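PDB 1NJH: protein yojF from Bacillus subtilis, which is of unknown function, belongs to the DUF1806 family and forms a two-subunit assembly built largely of antiparallel beta strands. Local coordinates for residues I26-T32 with T45-R51; Y19-Y25 with Q111-F117. All coordinates share one frame; numbering follows the deposited sequence.

Contact 1: residues I26-T32 with T45-R51; sequences IHLETTT and TVVAYIR
His27 and Tyr49 meet edge to face on one side of the antiparallel pair 26-32 with 45-51: the imidazole edge is directed at the phenol ring, with planes at 89° and centroids 5.1 Å apart. In both, CG is anti to the backbone N (chi1 -177° and 179°), and the two rings share one face of the sheet. Glu29, opposite Tyr49 in a non-hydrogen-bonded pair, lays its carboxylate at the phenol edge, 3.5 Å from Glu29 CD to Tyr49 CD1, the two planes nearly perpendicular. The extended chain of Glu29 also brings OE2 to within 3.3 Å of Val46 CG2. On the opposite face, with Thr30 and Ala48, Leu28 CB packs on Ile50 CG2 at 3.6 Å, and their backbones exchange two nearly straight bonds. Val47 and Ala48 both face Thr30, a classic beta bulge: Thr30 O accepts a bond from Val47 N at 2.8 Å and a weak one from Ala48 N. Thr32 CG2 presses tightly on Val47 CG2 at 3.5 Å. Strand 106-113 flanks 26-32 on its other edge, bonding to His27, Glu29 and Thr31, while Tyr49, Ile50 and Arg51 pair with a strand of the second subunit, continuing the sheet across the interface.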
loop_
_atom_site.group_PDB
_atom_site.type_symbol
_atom_site.label_atom_id
_atom_site.label_comp_id
_atom_site.label_asym_id
_atom_site.label_seq_id
_atom_site.Cartn_x
_atom_site.Cartn_y
_atom_site.Cartn_z
ATOM N N ILE A 26 -7.683 -4.977 4.834
ATOM C CA ILE A 26 -6.690 -5.304 3.840
ATOM C C ILE A 26 -5.243 -5.203 4.344
ATOM O O ILE A 26 -4.903 -4.326 5.159
ATOM C CB ILE A 26 -6.877 -4.367 2.595
ATOM C CG1 ILE A 26 -8.202 -4.726 1.900
ATOM C CG2 ILE A 26 -5.675 -4.469 1.646
ATOM C CD1 ILE A 26 -8.417 -4.086 0.581
ATOM N N HIS A 27 -4.422 -6.143 3.894
ATOM C CA HIS A 27 -3.002 -6.110 4.170
ATOM C C HIS A 27 -2.375 -6.046 2.770
ATOM O O HIS A 27 -2.667 -6.899 1.925
ATOM C CB HIS A 27 -2.503 -7.370 4.878
ATOM C CG HIS A 27 -1.046 -7.303 5.213
ATOM N ND1 HIS A 27 -0.058 -7.757 4.365
ATOM C CD2 HIS A 27 -0.408 -6.734 6.262
ATOM C CE1 HIS A 27 1.126 -7.470 4.881
ATOM N NE2 HIS A 27 0.940 -6.849 6.030
ATOM N N LEU A 28 -1.539 -5.039 2.516
ATOM C CA LEU A 28 -0.872 -4.881 1.222
ATOM C C LEU A 28 0.552 -4.512 1.550
ATOM O O LEU A 28 0.802 -3.493 2.192
ATOM C CB LEU A 28 -1.522 -3.770 0.404
ATOM C CG LEU A 28 -0.851 -3.484 -0.947
ATOM C CD1 LEU A 28 -0.917 -4.713 -1.847
ATOM C CD2 LEU A 28 -1.529 -2.284 -1.597
ATOM N N GLU A 29 1.484 -5.338 1.100
ATOM C CA GLU A 29 2.886 -5.132 1.429
ATOM C C GLU A 29 3.818 -5.515 0.279
ATOM O O GLU A 29 3.544 -6.456 -0.473
ATOM C CB GLU A 29 3.196 -5.977 2.683
ATOM C CG GLU A 29 4.677 -6.130 3.050
ATOM C CD GLU A 29 4.897 -6.956 4.325
ATOM O OE1 GLU A 29 4.025 -7.781 4.683
ATOM O OE2 GLU A 29 5.960 -6.792 4.974
ATOM N N THR A 30 4.910 -4.768 0.151
ATOM C CA THR A 30 5.927 -5.036 -0.867
ATOM C C THR A 30 7.270 -5.061 -0.148
ATOM O O THR A 30 7.552 -4.211 0.692
ATOM C CB THR A 30 5.966 -3.953 -1.998
ATOM O OG1 THR A 30 6.111 -2.644 -1.439
ATOM C CG2 THR A 30 4.698 -3.998 -2.805
ATOM N N THR A 31 8.091 -6.045 -0.485
ATOM C CA THR A 31 9.400 -6.202 0.143
ATOM C C THR A 31 10.468 -6.406 -0.927
ATOM O O THR A 31 10.150 -6.739 -2.067
ATOM C CB THR A 31 9.408 -7.422 1.068
ATOM O OG1 THR A 31 8.992 -8.573 0.325
ATOM C CG2 THR A 31 8.456 -7.215 2.239
ATOM N N THR A 32 11.731 -6.208 -0.554
ATOM C CA THR A 32 12.840 -6.381 -1.490
ATOM C C THR A 32 14.079 -6.921 -0.787
ATOM O O THR A 32 14.089 -7.099 0.431
ATOM C CB THR A 32 13.232 -5.055 -2.169
ATOM O OG1 THR A 32 13.742 -4.145 -1.187
ATOM C CG2 THR A 32 12.027 -4.437 -2.852
ATOM N N THR A 45 13.746 -6.768 3.231
ATOM C CA THR A 45 13.367 -5.496 3.836
ATOM C C THR A 45 12.012 -5.016 3.321
ATOM O O THR A 45 11.716 -5.124 2.130
ATOM C CB THR A 45 14.424 -4.411 3.550
ATOM O OG1 THR A 45 14.573 -4.246 2.135
ATOM C CG2 THR A 45 15.762 -4.807 4.153
ATOM N N VAL A 46 11.190 -4.496 4.225
ATOM C CA VAL A 46 9.874 -3.993 3.850
ATOM C C VAL A 46 10.029 -2.653 3.136
ATOM O O VAL A 46 10.843 -1.821 3.539
ATOM C CB VAL A 46 8.979 -3.808 5.099
ATOM C CG1 VAL A 46 7.668 -3.140 4.712
ATOM C CG2 VAL A 46 8.701 -5.164 5.745
ATOM N N VAL A 47 9.262 -2.452 2.070
ATOM C CA VAL A 47 9.316 -1.206 1.311
ATOM C C VAL A 47 8.060 -0.371 1.588
ATOM O O VAL A 47 8.151 0.766 2.053
ATOM C CB VAL A 47 9.425 -1.492 -0.218
ATOM C CG1 VAL A 47 9.298 -0.198 -1.030
ATOM C CG2 VAL A 47 10.761 -2.166 -0.513
ATOM N N ALA A 48 6.896 -0.936 1.293
ATOM C CA ALA A 48 5.624 -0.251 1.518
ATOM C C ALA A 48 4.736 -1.224 2.254
ATOM O O ALA A 48 4.726 -2.420 1.958
ATOM C CB ALA A 48 4.974 0.152 0.198
ATOM N N TYR A 49 3.930 -0.701 3.165
ATOM C CA TYR A 49 3.127 -1.567 3.982
ATOM C C TYR A 49 1.858 -0.884 4.476
ATOM O O TYR A 49 1.919 0.218 5.026
ATOM C CB TYR A 49 4.050 -1.949 5.156
ATOM C CG TYR A 49 3.537 -2.849 6.245
ATOM C CD1 TYR A 49 3.942 -4.183 6.301
ATOM C CD2 TYR A 49 2.760 -2.347 7.292
ATOM C CE1 TYR A 49 3.596 -5.005 7.380
ATOM C CE2 TYR A 49 2.409 -3.158 8.382
ATOM C CZ TYR A 49 2.835 -4.486 8.416
ATOM O OH TYR A 49 2.520 -5.300 9.481
ATOM N N ILE A 50 0.705 -1.495 4.229
ATOM C CA ILE A 50 -0.523 -0.976 4.821
ATOM C C ILE A 50 -1.174 -2.219 5.430
ATOM O O ILE A 50 -1.401 -3.219 4.753
ATOM C CB ILE A 50 -1.457 -0.209 3.839
ATOM C CG1 ILE A 50 -2.591 0.434 4.659
ATOM C CG2 ILE A 50 -1.987 -1.125 2.754
ATOM C CD1 ILE A 50 -3.383 1.524 3.959
ATOM N N ARG A 51 -1.449 -2.136 6.725
ATOM C CA ARG A 51 -2.046 -3.240 7.445
ATOM C C ARG A 51 -3.358 -2.821 8.079
ATOM O O ARG A 51 -3.464 -1.760 8.695
ATOM C CB ARG A 51 -1.081 -3.734 8.522
ATOM C CG ARG A 51 -1.554 -4.980 9.246
ATOM C CD ARG A 51 -0.437 -5.524 10.122
ATOM N NE ARG A 51 -0.744 -6.831 10.697
ATOM C CZ ARG A 51 -0.825 -7.966 10.010
ATOM N NH1 ARG A 51 -0.627 -7.979 8.701
ATOM N NH2 ARG A 51 -1.090 -9.099 10.643
#

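Contact 2: residues Y19-Y25 with Q111-F117; sequences YADRPVY and QISEKPF
Tyr25 lies against Pro116, whose CG sits over one ring face, 3.7 Å from the centroid and 21° off the normal, a CH-pi contact. With chi1 at -70°, Tyr25 CG stands anti to its own carbonyl carbon, and Ser113 O and Glu114 O lie at the ring's edge, near its plane. Replacing Tyr25 by an alanine would probably leave the Pro116 ring without its aromatic partner and open a gap beside the Glu114-Lys115 backbone. At the backbone, Tyr25 and Ser113 form an antiparallel hydrogen-bonded pair, with Tyr25 N reaching Ser113 O at 2.7 Å almost linearly (178°) and Ser113 N returning to Tyr25 O. This pair joins the N-terminal part of strand 24-32 to the C-terminal end of strand 106-113, just after the type II turn Tyr19-Arg22 that follows helix 9-18. On the other side of the sheet, Ile112 CG2, anti to the backbone N, stands over a face of Tyr19, 4.1 Å from the ring centroid, and also meets Val24 CG2. Tyr19 OH bonds to Asn93 O. At the surface the Glu114 chain runs past the Tyr19 ring edge to a salt bridge whose hydrogen bond, Arg22 NE to Glu114 OE1 at 3.4 Å, is weak and which a water also spans; Glu114 OE2 bonds Asn93 ND2. The guanidinium is held by Arg18 O through NH1, and a second water links Pro23 O with Glu114 O.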
loop_
_atom_site.group_PDB
_atom_site.type_symbol
_atom_site.label_atom_id
_atom_site.label_comp_id
_atom_site.label_asym_id
_atom_site.label_seq_id
_atom_site.Cartn_x
_atom_site.Cartn_y
_atom_site.Cartn_z
ATOM N N TYR A 19 -16.142 -10.848 -1.114
ATOM C CA TYR A 19 -15.908 -9.776 -0.145
ATOM C C TYR A 19 -16.346 -8.393 -0.611
ATOM O O TYR A 19 -16.167 -7.418 0.114
ATOM C CB TYR A 19 -14.419 -9.685 0.219
ATOM C CG TYR A 19 -13.813 -10.948 0.767
ATOM C CD1 TYR A 19 -13.995 -11.320 2.097
ATOM C CD2 TYR A 19 -13.057 -11.782 -0.054
ATOM C CE1 TYR A 19 -13.430 -12.502 2.595
ATOM C CE2 TYR A 19 -12.497 -12.956 0.429
ATOM C CZ TYR A 19 -12.688 -13.311 1.751
ATOM O OH TYR A 19 -12.148 -14.494 2.203
ATOM N N ALA A 20 -16.901 -8.294 -1.816
ATOM C CA ALA A 20 -17.342 -6.996 -2.322
ATOM C C ALA A 20 -18.601 -6.489 -1.620
ATOM O O ALA A 20 -19.443 -7.278 -1.192
ATOM C CB ALA A 20 -17.592 -7.082 -3.829
ATOM N N ASP A 21 -18.692 -5.169 -1.483
ATOM C CA ASP A 21 -19.833 -4.467 -0.905
ATOM C C ASP A 21 -20.038 -4.464 0.598
ATOM O O ASP A 21 -21.084 -4.033 1.090
ATOM C CB ASP A 21 -21.112 -4.912 -1.623
ATOM C CG ASP A 21 -21.043 -4.642 -3.114
ATOM O OD1 ASP A 21 -20.645 -3.520 -3.478
ATOM O OD2 ASP A 21 -21.374 -5.543 -3.915
ATOM N N ARG A 22 -19.046 -4.942 1.330
ATOM C CA ARG A 22 -19.118 -4.914 2.782
ATOM C C ARG A 22 -17.720 -4.572 3.274
ATOM O O ARG A 22 -16.729 -4.845 2.592
ATOM C CB ARG A 22 -19.582 -6.257 3.348
ATOM C CG ARG A 22 -18.625 -7.420 3.181
ATOM C CD ARG A 22 -18.983 -8.501 4.195
ATOM N NE ARG A 22 -18.262 -9.746 3.974
ATOM C CZ ARG A 22 -18.395 -10.493 2.885
ATOM N NH1 ARG A 22 -19.224 -10.110 1.923
ATOM N NH2 ARG A 22 -17.701 -11.618 2.757
ATOM N N PRO A 23 -17.623 -3.955 4.459
ATOM C CA PRO A 23 -16.328 -3.572 5.031
ATOM C C PRO A 23 -15.398 -4.755 5.241
ATOM O O PRO A 23 -15.796 -5.764 5.817
ATOM C CB PRO A 23 -16.720 -2.919 6.356
ATOM C CG PRO A 23 -18.090 -2.363 6.071
ATOM C CD PRO A 23 -18.729 -3.495 5.315
ATOM N N VAL A 24 -14.165 -4.637 4.759
ATOM C CA VAL A 24 -13.180 -5.692 4.946
ATOM C C VAL A 24 -11.856 -5.059 5.327
ATOM O O VAL A 24 -11.688 -3.845 5.224
ATOM C CB VAL A 24 -12.997 -6.564 3.674
ATOM C CG1 VAL A 24 -14.285 -7.328 3.401
ATOM C CG2 VAL A 24 -12.596 -5.699 2.475
ATOM N N TYR A 25 -10.941 -5.878 5.823
ATOM C CA TYR A 25 -9.631 -5.386 6.202
ATOM C C TYR A 25 -8.637 -5.840 5.151
ATOM O O TYR A 25 -8.715 -6.963 4.655
ATOM C CB TYR A 25 -9.225 -5.946 7.564
ATOM C CG TYR A 25 -10.036 -5.363 8.693
ATOM C CD1 TYR A 25 -11.261 -5.923 9.054
ATOM C CD2 TYR A 25 -9.596 -4.234 9.377
ATOM C CE1 TYR A 25 -12.024 -5.373 10.075
ATOM C CE2 TYR A 25 -10.357 -3.672 10.396
ATOM C CZ TYR A 25 -11.568 -4.251 10.739
ATOM O OH TYR A 25 -12.319 -3.714 11.758
ATOM N N GLN A 111 -3.793 -9.356 1.018
ATOM C CA GLN A 111 -4.663 -10.226 1.802
ATOM C C GLN A 111 -5.948 -9.473 2.178
ATOM O O GLN A 111 -5.906 -8.286 2.506
ATOM C CB GLN A 111 -3.932 -10.671 3.074
ATOM C CG GLN A 111 -2.499 -11.176 2.862
ATOM C CD GLN A 111 -1.915 -11.748 4.148
ATOM O OE1 GLN A 111 -2.272 -11.313 5.238
ATOM N NE2 GLN A 111 -1.020 -12.716 4.024
ATOM N N ILE A 112 -7.077 -10.181 2.150
ATOM C CA ILE A 112 -8.388 -9.611 2.444
ATOM C C ILE A 112 -9.082 -10.469 3.498
ATOM O O ILE A 112 -9.124 -11.687 3.360
ATOM C CB ILE A 112 -9.254 -9.585 1.149
ATOM C CG1 ILE A 112 -8.487 -8.846 0.045
ATOM C CG2 ILE A 112 -10.608 -8.946 1.431
ATOM C CD1 ILE A 112 -9.137 -8.848 -1.328
ATOM N N SER A 113 -9.644 -9.820 4.515
ATOM C CA SER A 113 -10.326 -10.514 5.608
ATOM C C SER A 113 -11.496 -9.705 6.148
ATOM O O SER A 113 -11.494 -8.479 6.090
ATOM C CB SER A 113 -9.328 -10.779 6.741
ATOM O OG SER A 113 -9.936 -11.469 7.831
ATOM N N GLU A 114 -12.501 -10.396 6.680
ATOM C CA GLU A 114 -13.651 -9.726 7.255
ATOM C C GLU A 114 -13.284 -9.210 8.649
ATOM O O GLU A 114 -13.959 -8.346 9.205
ATOM C CB GLU A 114 -14.830 -10.695 7.345
ATOM C CG GLU A 114 -15.162 -11.364 6.024
ATOM C CD GLU A 114 -16.266 -12.395 6.147
ATOM O OE1 GLU A 114 -17.416 -12.003 6.431
ATOM O OE2 GLU A 114 -15.980 -13.599 5.961
ATOM N N LYS A 115 -12.197 -9.733 9.207
ATOM C CA LYS A 115 -11.750 -9.313 10.528
ATOM C C LYS A 115 -10.310 -8.820 10.474
ATOM O O LYS A 115 -9.570 -9.168 9.565
ATOM C CB LYS A 115 -11.831 -10.483 11.509
ATOM C CG LYS A 115 -13.234 -10.972 11.786
ATOM C CD LYS A 115 -13.182 -12.178 12.702
ATOM C CE LYS A 115 -14.557 -12.772 12.929
ATOM N NZ LYS A 115 -14.448 -14.012 13.748
ATOM N N PRO A 116 -9.894 -8.005 11.458
ATOM C CA PRO A 116 -8.526 -7.481 11.498
ATOM C C PRO A 116 -7.471 -8.583 11.472
ATOM O O PRO A 116 -7.658 -9.673 12.037
ATOM C CB PRO A 116 -8.485 -6.718 12.829
ATOM C CG PRO A 116 -9.884 -6.253 12.990
ATOM C CD PRO A 116 -10.685 -7.465 12.578
ATOM N N PHE A 117 -6.350 -8.301 10.825
ATOM C CA PHE A 117 -5.253 -9.257 10.793
ATOM C C PHE A 117 -4.449 -9.057 12.078
ATOM O O PHE A 117 -4.155 -7.925 12.450
ATOM C CB PHE A 117 -4.330 -8.967 9.613
ATOM C CG PHE A 117 -4.893 -9.368 8.291
ATOM C CD1 PHE A 117 -4.778 -10.679 7.850
ATOM C CD2 PHE A 117 -5.569 -8.442 7.497
ATOM C CE1 PHE A 117 -5.335 -11.072 6.626
ATOM C CE2 PHE A 117 -6.126 -8.821 6.275
ATOM C CZ PHE A 117 -6.011 -10.130 5.841
HETATM O O HOH W 1 -18.087 -9.644 6.970
HETATM O O HOH W 2 -15.532 -6.491 8.450
#

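In the fold
Both contacts use strand 24-32, with centres about 17 Å apart. Contact 1 pairs its later part with 45-51; contact 2 pairs its first residues with the end of 106-113, so the two lie on opposite edges of a strand that has both neighbours along much of its length. Each is partly buried: seven of 14 touching residues are buried in contact 1, six of 11 in contact 2. Contact 1 is a bulged ladder with an edge-to-face pair; contact 2 has one bridge, loop packing through CH-pi contacts and a salt bridge at the surface. They meet where His27 O lies 2.9 Å from Gln111 N, a probable hydrogen bond. Both touch the second subunit, contact 1 more extensively.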